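Local coordinates for protein large T antigen (PDB 3QFQ) that binds the viral replication origin through its origin-binding domain, copies of which assemble there asymmetrically, at residues N32-C37 / K80-A85; V59-R64 / L74-S79; S22-H27 / V104-E109. All blocks are in the same frame, centred on the assembly; numbering follows the deposited sequence.

Contact 1 of 3, residues N32-C37 / K80-A85; sequences NKTVSC and KHRVSA. With nucleotides of chain D; nucleotides of chain E.
Lys80 crosses Thr34 at about a right angle. Its CB lies 3.4 Å from Thr34 OG1, and its CG packs against Ser36 OG. The polar ends serve DNA: Lys80 NZ forms a salt bridge with a phosphate, and Thr34 OG1 is hydrogen-bonded to a phosphate. His81 supplies the one hydrogen bond that joins the two segments directly, from its N to Val35 O at 3.0 Å. Its ring has the phosphate of DG21 of chain D at the edge, in plane, and ND1 donates to OP1 of that nucleotide at 2.9 Å. NE2 is bonded to Ser79 OG, so the ring is held from two sides. Arg82 N donates to OP2 of the same DG21 phosphate at 2.8 Å. Its side chain is extended from CG to NE (chi3 -171°) and runs alongside Asn32. Arg82 NH2 gives a bond of 3.1 Å to O6 of DG21, and NE a weak one to N7. This reads the major-groove edge of the guanine. N7 of DA20 of chain D lies over one guanidinium face. Asn32 ND2 lies over the opposite face, the amide and guanidinium planes 16° apart. Both groups are donors, so they stack without a hydrogen bond. Asn32 N in turn donates to N7 of DG5 of chain E at 3.3 Å. Arg82 is also the N-cap of helix 83-90, whose N-terminal end would probably favour the DG21 phosphate. Ala85 lies next to that phosphate. The short strand 80-82 pairs only loosely, in the antiparallel sense, with the start of strand 34-42, which continues beside strands 71-77 and 100-103.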
loop_
_atom_site.group_PDB
_atom_site.type_symbol
_atom_site.label_atom_id
_atom_site.label_comp_id
_atom_site.label_asym_id
_atom_site.label_seq_id
_atom_site.Cartn_x
_atom_site.Cartn_y
_atom_site.Cartn_z
ATOM N N ASN B 32 -10.348 5.006 27.747
ATOM C CA ASN B 32 -9.221 4.649 26.891
ATOM C C ASN B 32 -8.235 3.748 27.616
ATOM O O ASN B 32 -7.214 3.350 27.057
ATOM C CB ASN B 32 -8.500 5.903 26.395
ATOM C CG ASN B 32 -9.405 6.817 25.598
ATOM O OD1 ASN B 32 -9.331 8.040 25.713
ATOM N ND2 ASN B 32 -10.274 6.228 24.787
ATOM N N LYS B 33 -8.548 3.434 28.867
ATOM C CA LYS B 33 -7.678 2.595 29.677
ATOM C C LYS B 33 -7.321 1.295 28.960
ATOM O O LYS B 33 -8.175 0.654 28.346
ATOM C CB LYS B 33 -8.320 2.297 31.032
ATOM C CG LYS B 33 -7.482 1.380 31.902
ATOM C CD LYS B 33 -8.206 1.008 33.179
ATOM C CE LYS B 33 -8.357 2.204 34.094
ATOM N NZ LYS B 33 -8.981 1.806 35.384
ATOM N N THR B 34 -6.047 0.924 29.037
ATOM C CA THR B 34 -5.559 -0.300 28.416
ATOM C C THR B 34 -5.351 -1.409 29.436
ATOM O O THR B 34 -4.293 -1.512 30.057
ATOM C CB THR B 34 -4.239 -0.063 27.685
ATOM O OG1 THR B 34 -3.282 0.479 28.603
ATOM C CG2 THR B 34 -4.445 0.909 26.543
ATOM N N VAL B 35 -6.373 -2.240 29.593
ATOM C CA VAL B 35 -6.325 -3.366 30.508
ATOM C C VAL B 35 -5.589 -4.536 29.866
ATOM O O VAL B 35 -5.420 -4.582 28.649
ATOM C CB VAL B 35 -7.744 -3.806 30.895
ATOM C CG1 VAL B 35 -7.705 -4.825 32.021
ATOM C CG2 VAL B 35 -8.570 -2.596 31.297
ATOM N N SER B 36 -5.154 -5.477 30.698
ATOM C CA SER B 36 -4.429 -6.659 30.244
ATOM C C SER B 36 -5.312 -7.903 30.267
ATOM O O SER B 36 -4.966 -8.929 29.683
ATOM C CB SER B 36 -3.205 -6.898 31.131
ATOM O OG SER B 36 -2.314 -5.798 31.094
ATOM N N CYS B 37 -6.447 -7.807 30.952
ATOM C CA CYS B 37 -7.345 -8.945 31.122
ATOM C C CYS B 37 -8.645 -8.756 30.345
ATOM O O CYS B 37 -9.330 -7.744 30.501
ATOM C CB CYS B 37 -7.657 -9.157 32.606
ATOM S SG CYS B 37 -6.208 -9.363 33.670
ATOM N N LYS B 80 -0.411 -4.224 27.494
ATOM C CA LYS B 80 -1.737 -3.675 27.758
ATOM C C LYS B 80 -2.449 -3.323 26.454
ATOM O O LYS B 80 -1.814 -2.938 25.472
ATOM C CB LYS B 80 -1.643 -2.456 28.674
ATOM C CG LYS B 80 -1.128 -2.773 30.069
ATOM C CD LYS B 80 -1.058 -1.521 30.918
ATOM C CE LYS B 80 -0.131 -0.497 30.299
ATOM N NZ LYS B 80 -0.080 0.748 31.109
ATOM N N HIS B 81 -3.771 -3.471 26.450
ATOM C CA HIS B 81 -4.570 -3.198 25.260
ATOM C C HIS B 81 -5.943 -2.637 25.608
ATOM O O HIS B 81 -6.436 -2.808 26.726
ATOM C CB HIS B 81 -4.738 -4.465 24.418
ATOM C CG HIS B 81 -3.448 -5.092 23.999
ATOM N ND1 HIS B 81 -2.739 -4.674 22.889
ATOM C CD2 HIS B 81 -2.735 -6.112 24.531
ATOM C CE1 HIS B 81 -1.651 -5.406 22.763
ATOM N NE2 HIS B 81 -1.623 -6.289 23.748
ATOM N N ARG B 82 -6.557 -1.976 24.631
ATOM C CA ARG B 82 -7.898 -1.422 24.784
ATOM C C ARG B 82 -8.974 -2.498 24.726
ATOM O O ARG B 82 -8.817 -3.513 24.044
ATOM C CB ARG B 82 -8.182 -0.388 23.692
ATOM C CG ARG B 82 -7.722 1.026 24.004
ATOM C CD ARG B 82 -8.578 2.035 23.249
ATOM N NE ARG B 82 -8.055 3.395 23.340
ATOM C CZ ARG B 82 -8.658 4.466 22.835
ATOM N NH1 ARG B 82 -9.819 4.346 22.208
ATOM N NH2 ARG B 82 -8.103 5.662 22.964
ATOM N N VAL B 83 -10.070 -2.264 25.439
ATOM C CA VAL B 83 -11.224 -3.143 25.358
ATOM C C VAL B 83 -11.760 -3.115 23.926
ATOM O O VAL B 83 -12.076 -4.155 23.350
ATOM C CB VAL B 83 -12.329 -2.719 26.343
ATOM C CG1 VAL B 83 -13.527 -3.650 26.234
ATOM C CG2 VAL B 83 -11.796 -2.695 27.772
ATOM N N SER B 84 -11.837 -1.915 23.357
ATOM C CA SER B 84 -12.295 -1.724 21.985
ATOM C C SER B 84 -11.357 -2.379 20.975
ATOM O O SER B 84 -11.803 -2.901 19.951
ATOM C CB SER B 84 -12.408 -0.230 21.673
ATOM O OG SER B 84 -11.150 0.410 21.827
ATOM N N ALA B 85 -10.060 -2.341 21.264
ATOM C CA ALA B 85 -9.061 -2.892 20.359
ATOM C C ALA B 85 -9.209 -4.399 20.205
ATOM O O ALA B 85 -9.011 -4.945 19.121
ATOM C CB ALA B 85 -7.665 -2.535 20.838
ATOM P P DG D 21 -3.835 -1.886 21.430
ATOM O OP1 DG D 21 -3.679 -3.123 20.635
ATOM O OP2 DG D 21 -4.962 -1.746 22.377
ATOM O "O5'" DG D 21 -2.496 -1.632 22.258
ATOM C "C5'" DG D 21 -2.477 -0.668 23.299
ATOM C "C4'" DG D 21 -1.396 0.359 23.032
ATOM O "O4'" DG D 21 -1.879 1.344 22.085
ATOM C "C3'" DG D 21 -0.929 1.149 24.245
ATOM O "O3'" DG D 21 0.120 0.435 24.888
ATOM C "C2'" DG D 21 -0.427 2.436 23.600
ATOM C "C1'" DG D 21 -1.419 2.629 22.456
ATOM N N9 DG D 21 -2.587 3.432 22.808
ATOM C C8 DG D 21 -3.864 2.980 23.051
ATOM N N7 DG D 21 -4.704 3.934 23.338
ATOM C C5 DG D 21 -3.937 5.090 23.278
ATOM C C6 DG D 21 -4.301 6.439 23.497
ATOM O O6 DG D 21 -5.414 6.893 23.795
ATOM N N1 DG D 21 -3.218 7.300 23.336
ATOM C C2 DG D 21 -1.942 6.905 23.007
ATOM N N2 DG D 21 -1.023 7.880 22.896
ATOM N N3 DG D 21 -1.587 5.644 22.800
ATOM C C4 DG D 21 -2.632 4.797 22.954
ATOM P P DA D 20 -8.154 -0.716 16.665
ATOM O OP1 DA D 20 -7.984 -2.051 16.054
ATOM O OP2 DA D 20 -9.385 -0.412 17.421
ATOM O "O5'" DA D 20 -6.928 -0.407 17.643
ATOM C "C5'" DA D 20 -5.574 -0.358 17.216
ATOM C "C4'" DA D 20 -4.726 0.192 18.351
ATOM O "O4'" DA D 20 -4.859 1.635 18.429
ATOM C "C3'" DA D 20 -5.085 -0.330 19.738
ATOM O "O3'" DA D 20 -3.886 -0.647 20.411
ATOM C "C2'" DA D 20 -5.775 0.853 20.408
ATOM C "C1'" DA D 20 -5.004 2.006 19.785
ATOM N N9 DA D 20 -5.696 3.290 19.847
ATOM C C8 DA D 20 -7.047 3.491 19.856
ATOM N N7 DA D 20 -7.388 4.756 19.917
ATOM C C5 DA D 20 -6.176 5.431 19.948
ATOM C C6 DA D 20 -5.850 6.802 20.014
ATOM N N6 DA D 20 -6.767 7.775 20.060
ATOM N N1 DA D 20 -4.543 7.136 20.029
ATOM C C2 DA D 20 -3.627 6.162 19.982
ATOM N N3 DA D 20 -3.813 4.845 19.920
ATOM C C4 DA D 20 -5.121 4.540 19.906
ATOM P P DG E 5 -15.757 12.054 29.549
ATOM O OP1 DG E 5 -16.542 13.296 29.710
ATOM O OP2 DG E 5 -16.224 11.014 28.604
ATOM O "O5'" DG E 5 -14.258 12.437 29.150
ATOM C "C5'" DG E 5 -13.518 13.317 29.989
ATOM C "C4'" DG E 5 -12.054 13.308 29.598
ATOM O "O4'" DG E 5 -11.457 12.042 29.976
ATOM C "C3'" DG E 5 -11.794 13.480 28.105
ATOM O "O3'" DG E 5 -10.849 14.522 27.916
ATOM C "C2'" DG E 5 -11.222 12.130 27.680
ATOM C "C1'" DG E 5 -10.536 11.698 28.968
ATOM N N9 DG E 5 -10.267 10.270 29.054
ATOM C C8 DG E 5 -11.130 9.240 28.770
ATOM N N7 DG E 5 -10.599 8.062 28.947
ATOM C C5 DG E 5 -9.303 8.332 29.379
ATOM C C6 DG E 5 -8.251 7.452 29.731
ATOM O O6 DG E 5 -8.256 6.213 29.730
ATOM N N1 DG E 5 -7.101 8.144 30.113
ATOM C C2 DG E 5 -6.985 9.515 30.151
ATOM N N2 DG E 5 -5.801 10.004 30.547
ATOM N N3 DG E 5 -7.963 10.348 29.823
ATOM C C4 DG E 5 -9.086 9.688 29.450
HETATM O O HOH W 1 -10.694 0.841 26.841
#

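Contact 2 of 3, residues V59-R64 / L74-S79; sequences VDFKSR and LFITLS
The Phe61 ring meets two side chains of the opposite strand at its edge, near its plane. Leu74 CD1 lies 3.6 Å from Phe61 CE2. Ile76 CG2 comes in beside the root of the ring, 3.5 Å from Phe61 CB. The Phe61 CG is anti to the backbone N (chi1 159°), which carries the ring over toward Leu74. The Phe75 ring is on the other side of the sheet. Val59 CG1 approaches it obliquely, 4.1 Å from Phe75 CD1. At the root of that ring, Phe75 CB packs against Lys62 CB at 3.7 Å.

The two segments form an antiparallel beta hairpin, strands 59-64 and 71-77, within the sheet of the origin-binding domain. The short axes run 170° apart. Phe61 and Ile76 are a hydrogen-bonded pair, with Ile76 N donating to Phe61 O at 2.9 Å. Ser63 and Leu74 are the next such pair, joined by Ser63 N to Leu74 O and by a weak return bond. Between them Lys62 and Phe75 form a non-hydrogen-bonded pair. A classic beta bulge breaks the register at Asp60. Ile76 O accepts from Asp60 N at 2.8 Å and, weakly, from Phe61 N at 3.3 Å. One carbonyl thus serves two successive amides.

Beyond the bulge, Val59 CG1 rests on Thr77 CG2 at 3.9 Å. The end of the Leu78 side chain comes nearer than its root, CD2 packing on Asp60 CB. The Asp60 carboxylate is turned to another partner, a salt bridge with Lys126, and Ser63 OG is bonded to His65 NE2. Helix 107-113 covers the Phe61 side of the sheet, with Tyr111 on Phe61 and Met107 and Met110 on Leu74.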
loop_
_atom_site.group_PDB
_atom_site.type_symbol
_atom_site.label_atom_id
_atom_site.label_comp_id
_atom_site.label_asym_id
_atom_site.label_seq_id
_atom_site.Cartn_x
_atom_site.Cartn_y
_atom_site.Cartn_z
ATOM N N VAL B 59 -0.066 -13.926 24.670
ATOM C CA VAL B 59 -0.779 -14.090 25.932
ATOM C C VAL B 59 0.049 -14.813 26.986
ATOM O O VAL B 59 0.877 -15.670 26.669
ATOM C CB VAL B 59 -2.100 -14.857 25.742
ATOM C CG1 VAL B 59 -2.974 -14.153 24.725
ATOM C CG2 VAL B 59 -1.831 -16.292 25.318
ATOM N N ASP B 60 -0.185 -14.457 28.245
ATOM C CA ASP B 60 0.432 -15.144 29.369
ATOM C C ASP B 60 -0.464 -16.293 29.804
ATOM O O ASP B 60 -0.006 -17.267 30.402
ATOM C CB ASP B 60 0.636 -14.181 30.538
ATOM C CG ASP B 60 1.314 -14.841 31.722
ATOM O OD1 ASP B 60 0.906 -14.572 32.872
ATOM O OD2 ASP B 60 2.257 -15.630 31.499
ATOM N N PHE B 61 -1.749 -16.167 29.495
ATOM C CA PHE B 61 -2.730 -17.168 29.880
ATOM C C PHE B 61 -4.022 -17.021 29.082
ATOM O O PHE B 61 -4.362 -15.930 28.622
ATOM C CB PHE B 61 -3.018 -17.075 31.377
ATOM C CG PHE B 61 -4.324 -17.683 31.775
ATOM C CD1 PHE B 61 -4.406 -19.021 32.108
ATOM C CD2 PHE B 61 -5.475 -16.915 31.803
ATOM C CE1 PHE B 61 -5.613 -19.583 32.469
ATOM C CE2 PHE B 61 -6.683 -17.470 32.161
ATOM C CZ PHE B 61 -6.754 -18.805 32.495
ATOM N N LYS B 62 -4.739 -18.127 28.929
ATOM C CA LYS B 62 -5.970 -18.141 28.155
ATOM C C LYS B 62 -6.772 -19.391 28.484
ATOM O O LYS B 62 -6.202 -20.424 28.842
ATOM C CB LYS B 62 -5.657 -18.092 26.657
ATOM C CG LYS B 62 -4.919 -19.315 26.134
ATOM C CD LYS B 62 -4.456 -19.113 24.699
ATOM C CE LYS B 62 -3.726 -20.340 24.178
ATOM N NZ LYS B 62 -2.616 -20.746 25.086
ATOM N N SER B 63 -8.093 -19.293 28.363
ATOM C CA SER B 63 -8.967 -20.417 28.679
ATOM C C SER B 63 -10.401 -20.217 28.193
ATOM O O SER B 63 -10.940 -19.109 28.229
ATOM C CB SER B 63 -8.962 -20.696 30.183
ATOM O OG SER B 63 -9.588 -19.648 30.900
ATOM N N ARG B 64 -11.012 -21.311 27.748
ATOM C CA ARG B 64 -12.379 -21.296 27.238
ATOM C C ARG B 64 -13.295 -22.174 28.091
ATOM O O ARG B 64 -13.050 -23.370 28.254
ATOM C CB ARG B 64 -12.399 -21.769 25.782
ATOM C CG ARG B 64 -11.776 -23.145 25.582
ATOM C CD ARG B 64 -11.701 -23.541 24.113
ATOM N NE ARG B 64 -13.015 -23.566 23.481
ATOM C CZ ARG B 64 -13.876 -24.573 23.581
ATOM N NH1 ARG B 64 -13.566 -25.648 24.295
ATOM N NH2 ARG B 64 -15.049 -24.504 22.971
ATOM N N LEU B 74 -11.877 -16.320 28.409
ATOM C CA LEU B 74 -11.090 -15.225 28.963
ATOM C C LEU B 74 -9.593 -15.476 28.805
ATOM O O LEU B 74 -9.156 -16.616 28.645
ATOM C CB LEU B 74 -11.453 -14.976 30.431
ATOM C CG LEU B 74 -11.535 -16.169 31.387
ATOM C CD1 LEU B 74 -10.209 -16.900 31.483
ATOM C CD2 LEU B 74 -11.989 -15.715 32.769
ATOM N N PHE B 75 -8.813 -14.402 28.840
ATOM C CA PHE B 75 -7.372 -14.498 28.658
ATOM C C PHE B 75 -6.665 -13.239 29.145
ATOM O O PHE B 75 -7.299 -12.224 29.427
ATOM C CB PHE B 75 -7.031 -14.752 27.187
ATOM C CG PHE B 75 -7.484 -13.661 26.261
ATOM C CD1 PHE B 75 -6.623 -12.641 25.895
ATOM C CD2 PHE B 75 -8.774 -13.654 25.756
ATOM C CE1 PHE B 75 -7.039 -11.634 25.038
ATOM C CE2 PHE B 75 -9.195 -12.653 24.902
ATOM C CZ PHE B 75 -8.326 -11.642 24.543
ATOM N N ILE B 76 -5.345 -13.316 29.241
ATOM C CA ILE B 76 -4.553 -12.180 29.680
ATOM C C ILE B 76 -3.278 -12.069 28.862
ATOM O O ILE B 76 -2.595 -13.060 28.614
ATOM C CB ILE B 76 -4.196 -12.277 31.174
ATOM C CG1 ILE B 76 -3.401 -11.045 31.611
ATOM C CG2 ILE B 76 -3.418 -13.551 31.456
ATOM C CD1 ILE B 76 -3.010 -11.060 33.069
ATOM N N THR B 77 -2.973 -10.852 28.436
ATOM C CA THR B 77 -1.784 -10.598 27.641
ATOM C C THR B 77 -0.684 -9.963 28.479
ATOM O O THR B 77 -0.918 -9.527 29.609
ATOM C CB THR B 77 -2.104 -9.675 26.455
ATOM O OG1 THR B 77 -2.662 -8.451 26.945
ATOM C CG2 THR B 77 -3.100 -10.340 25.526
ATOM N N LEU B 78 0.517 -9.916 27.913
ATOM C CA LEU B 78 1.647 -9.275 28.569
ATOM C C LEU B 78 1.577 -7.763 28.370
ATOM O O LEU B 78 1.746 -6.991 29.315
ATOM C CB LEU B 78 2.969 -9.831 28.033
ATOM C CG LEU B 78 3.393 -11.230 28.498
ATOM C CD1 LEU B 78 3.465 -11.297 30.018
ATOM C CD2 LEU B 78 2.476 -12.320 27.954
ATOM N N SER B 79 1.323 -7.351 27.134
ATOM C CA SER B 79 1.171 -5.937 26.811
ATOM C C SER B 79 -0.256 -5.480 27.088
ATOM O O SER B 79 -1.200 -6.254 26.946
ATOM C CB SER B 79 1.537 -5.682 25.348
ATOM O OG SER B 79 0.939 -6.646 24.498
#

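Contact 3 of 3, residues S22-H27 / V104-E109; sequences SDYLSH and VNKMPE. With nucleotides of chain E.
Tyr24 receives Glu109 CB over one face of its ring. CB lies 4.2 Å from the ring centroid and only 10° off the normal, a CH-pi contact. Lys106 crosses the Tyr24 side chain at about a right angle, and its NZ comes obliquely to 3.5 Å from Tyr24 CD1. The same NZ makes a long salt bridge of 3.9 Å to Asp23 OD2. Farther along the loop, Leu25 CD2 packs on Val104 CG1 at 3.5 Å. The backbones meet beside this pair, where Asn105 N donates a weak bond to Tyr24 O. Ser26 CB sits against the Asn105 amide oxygen. Asn105 ND2 points to the DNA and gives a weak bond of 2.9 Å to OP1 of DG3 of chain E.

The next shell sets these groups. Ser26 is tied to Gly103 through both backbone and OG. His27 NE2 donates to Ser22 O at 2.8 Å, with that oxygen in the ring plane, which closes the 22-27 loop on itself. Met110 of helix 107-113 touches Tyr24, Leu25 and Val104. Lys106 is the N-cap of this helix.

The polar links across the contact are weak or long, so apolar and CH-pi packing probably does much of the holding. The charged pair, Asp23 with Lys106, lies beside the Tyr24 ring. The weak bond from Asn105 goes to a backbone phosphate, consistent with a hold on the DNA backbone rather than on a base.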
loop_
_atom_site.group_PDB
_atom_site.type_symbol
_atom_site.label_atom_id
_atom_site.label_comp_id
_atom_site.label_asym_id
_atom_site.label_seq_id
_atom_site.Cartn_x
_atom_site.Cartn_y
_atom_site.Cartn_z
ATOM N N SER B 22 -21.963 -10.558 35.548
ATOM C CA SER B 22 -21.944 -9.279 34.843
ATOM C C SER B 22 -21.431 -8.136 35.719
ATOM O O SER B 22 -21.257 -7.014 35.246
ATOM C CB SER B 22 -23.340 -8.946 34.302
ATOM O OG SER B 22 -23.317 -7.790 33.480
ATOM N N ASP B 23 -21.192 -8.425 36.994
ATOM C CA ASP B 23 -20.698 -7.412 37.919
ATOM C C ASP B 23 -19.171 -7.379 37.918
ATOM O O ASP B 23 -18.560 -6.365 38.262
ATOM C CB ASP B 23 -21.231 -7.671 39.331
ATOM C CG ASP B 23 -20.682 -6.692 40.353
ATOM O OD1 ASP B 23 -21.330 -5.649 40.588
ATOM O OD2 ASP B 23 -19.604 -6.969 40.922
ATOM N N TYR B 24 -18.564 -8.493 37.523
ATOM C CA TYR B 24 -17.112 -8.631 37.519
ATOM C C TYR B 24 -16.477 -7.979 36.291
ATOM O O TYR B 24 -15.271 -8.096 36.075
ATOM C CB TYR B 24 -16.720 -10.113 37.572
ATOM C CG TYR B 24 -17.196 -10.852 38.804
ATOM C CD1 TYR B 24 -17.538 -10.167 39.960
ATOM C CD2 TYR B 24 -17.299 -12.240 38.811
ATOM C CE1 TYR B 24 -17.972 -10.841 41.091
ATOM C CE2 TYR B 24 -17.731 -12.921 39.933
ATOM C CZ TYR B 24 -18.067 -12.217 41.071
ATOM O OH TYR B 24 -18.497 -12.890 42.192
ATOM N N LEU B 25 -17.288 -7.289 35.495
ATOM C CA LEU B 25 -16.821 -6.725 34.231
ATOM C C LEU B 25 -16.706 -5.199 34.268
ATOM O O LEU B 25 -17.223 -4.548 35.177
ATOM C CB LEU B 25 -17.749 -7.158 33.091
ATOM C CG LEU B 25 -17.946 -8.670 32.929
ATOM C CD1 LEU B 25 -19.111 -8.990 32.002
ATOM C CD2 LEU B 25 -16.667 -9.330 32.435
ATOM N N SER B 26 -16.017 -4.638 33.278
ATOM C CA SER B 26 -15.920 -3.189 33.129
ATOM C C SER B 26 -16.815 -2.737 31.984
ATOM O O SER B 26 -16.616 -3.135 30.837
ATOM C CB SER B 26 -14.476 -2.768 32.852
ATOM O OG SER B 26 -14.012 -3.318 31.633
ATOM N N HIS B 27 -17.807 -1.908 32.294
ATOM C CA HIS B 27 -18.759 -1.459 31.284
ATOM C C HIS B 27 -18.518 -0.005 30.906
ATOM O O HIS B 27 -19.404 0.841 31.031
ATOM C CB HIS B 27 -20.191 -1.651 31.780
ATOM C CG HIS B 27 -20.472 -3.033 32.281
ATOM N ND1 HIS B 27 -20.950 -4.039 31.468
ATOM C CD2 HIS B 27 -20.334 -3.581 33.511
ATOM C CE1 HIS B 27 -21.097 -5.144 32.175
ATOM N NE2 HIS B 27 -20.730 -4.892 33.420
ATOM N N VAL B 104 -12.188 -7.624 32.073
ATOM C CA VAL B 104 -12.439 -8.116 33.426
ATOM C C VAL B 104 -11.608 -7.374 34.470
ATOM O O VAL B 104 -10.380 -7.378 34.417
ATOM C CB VAL B 104 -12.169 -9.628 33.553
ATOM C CG1 VAL B 104 -13.349 -10.428 33.020
ATOM C CG2 VAL B 104 -10.888 -10.004 32.831
ATOM N N ASN B 105 -12.291 -6.743 35.419
ATOM C CA ASN B 105 -11.625 -5.994 36.477
ATOM C C ASN B 105 -11.106 -6.905 37.583
ATOM O O ASN B 105 -10.107 -6.600 38.231
ATOM C CB ASN B 105 -12.568 -4.941 37.059
ATOM C CG ASN B 105 -13.079 -3.976 36.005
ATOM O OD1 ASN B 105 -12.419 -3.738 34.993
ATOM N ND2 ASN B 105 -14.258 -3.416 36.238
ATOM N N LYS B 106 -11.795 -8.021 37.796
ATOM C CA LYS B 106 -11.381 -8.996 38.796
ATOM C C LYS B 106 -11.297 -10.380 38.170
ATOM O O LYS B 106 -12.276 -11.127 38.155
ATOM C CB LYS B 106 -12.361 -9.010 39.967
ATOM C CG LYS B 106 -12.452 -7.687 40.709
ATOM C CD LYS B 106 -13.557 -7.720 41.749
ATOM C CE LYS B 106 -14.922 -7.852 41.094
ATOM N NZ LYS B 106 -16.025 -7.842 42.096
ATOM N N MET B 107 -10.121 -10.716 37.652
ATOM C CA MET B 107 -9.915 -11.983 36.958
ATOM C C MET B 107 -10.037 -13.213 37.863
ATOM O O MET B 107 -10.673 -14.196 37.487
ATOM C CB MET B 107 -8.563 -11.989 36.238
ATOM C CG MET B 107 -8.348 -13.211 35.364
ATOM S SD MET B 107 -9.473 -13.260 33.953
ATOM C CE MET B 107 -8.446 -12.528 32.682
ATOM N N PRO B 108 -9.422 -13.172 39.056
ATOM C CA PRO B 108 -9.496 -14.349 39.930
ATOM C C PRO B 108 -10.930 -14.701 40.312
ATOM O O PRO B 108 -11.269 -15.879 40.428
ATOM C CB PRO B 108 -8.703 -13.918 41.170
ATOM C CG PRO B 108 -8.683 -12.422 41.119
ATOM C CD PRO B 108 -8.642 -12.082 39.665
ATOM N N GLU B 109 -11.761 -13.684 40.504
ATOM C CA GLU B 109 -13.150 -13.895 40.880
ATOM C C GLU B 109 -13.907 -14.535 39.724
ATOM O O GLU B 109 -14.750 -15.412 39.927
ATOM C CB GLU B 109 -13.790 -12.562 41.262
ATOM C CG GLU B 109 -12.948 -11.740 42.231
ATOM C CD GLU B 109 -12.827 -12.387 43.598
ATOM O OE1 GLU B 109 -13.715 -13.188 43.960
ATOM O OE2 GLU B 109 -11.844 -12.095 44.312
ATOM P P DG E 3 -14.900 0.290 35.384
ATOM O OP1 DG E 3 -15.649 -0.858 35.937
ATOM O OP2 DG E 3 -13.871 0.078 34.341
ATOM O "O5'" DG E 3 -15.960 1.343 34.819
ATOM C "C5'" DG E 3 -15.541 2.315 33.878
ATOM C "C4'" DG E 3 -15.495 3.704 34.472
ATOM O "O4'" DG E 3 -14.331 3.833 35.314
ATOM C "C3'" DG E 3 -15.329 4.772 33.407
ATOM O "O3'" DG E 3 -16.591 5.326 33.068
ATOM C "C2'" DG E 3 -14.400 5.821 34.010
ATOM C "C1'" DG E 3 -13.877 5.170 35.284
ATOM N N9 DG E 3 -12.424 5.128 35.369
ATOM C C8 DG E 3 -11.632 4.019 35.193
ATOM N N7 DG E 3 -10.361 4.266 35.333
ATOM C C5 DG E 3 -10.308 5.625 35.616
ATOM C C6 DG E 3 -9.189 6.455 35.863
ATOM O O6 DG E 3 -7.992 6.136 35.880
ATOM N N1 DG E 3 -9.568 7.774 36.110
ATOM C C2 DG E 3 -10.867 8.229 36.115
ATOM N N2 DG E 3 -11.035 9.537 36.373
ATOM N N3 DG E 3 -11.925 7.459 35.884
ATOM C C4 DG E 3 -11.571 6.173 35.643
#

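How the contacts relate
Contact 2 is the most buried, with half its touching residues buried and its centre about 9 Å from the chain centre. Contact 1 is the most peripheral, at about 13 Å, and contact 3 lies between. Contact 1 is on the DNA-binding side and meets bases as well as phosphates. Contact 2 relies on backbone bonds and apolar side chains; its nearest atom is about 5 Å from the DNA. Contact 3 joins a loop to the start of helix 107-113 and touches the phosphate backbone. Strand 34-42 links them: Ser36 O is probably bonded to Thr77 N, and Cys37 O to Val104 N. Met107 packs against Cys37, Phe75 and Leu74, so it touches both other contacts.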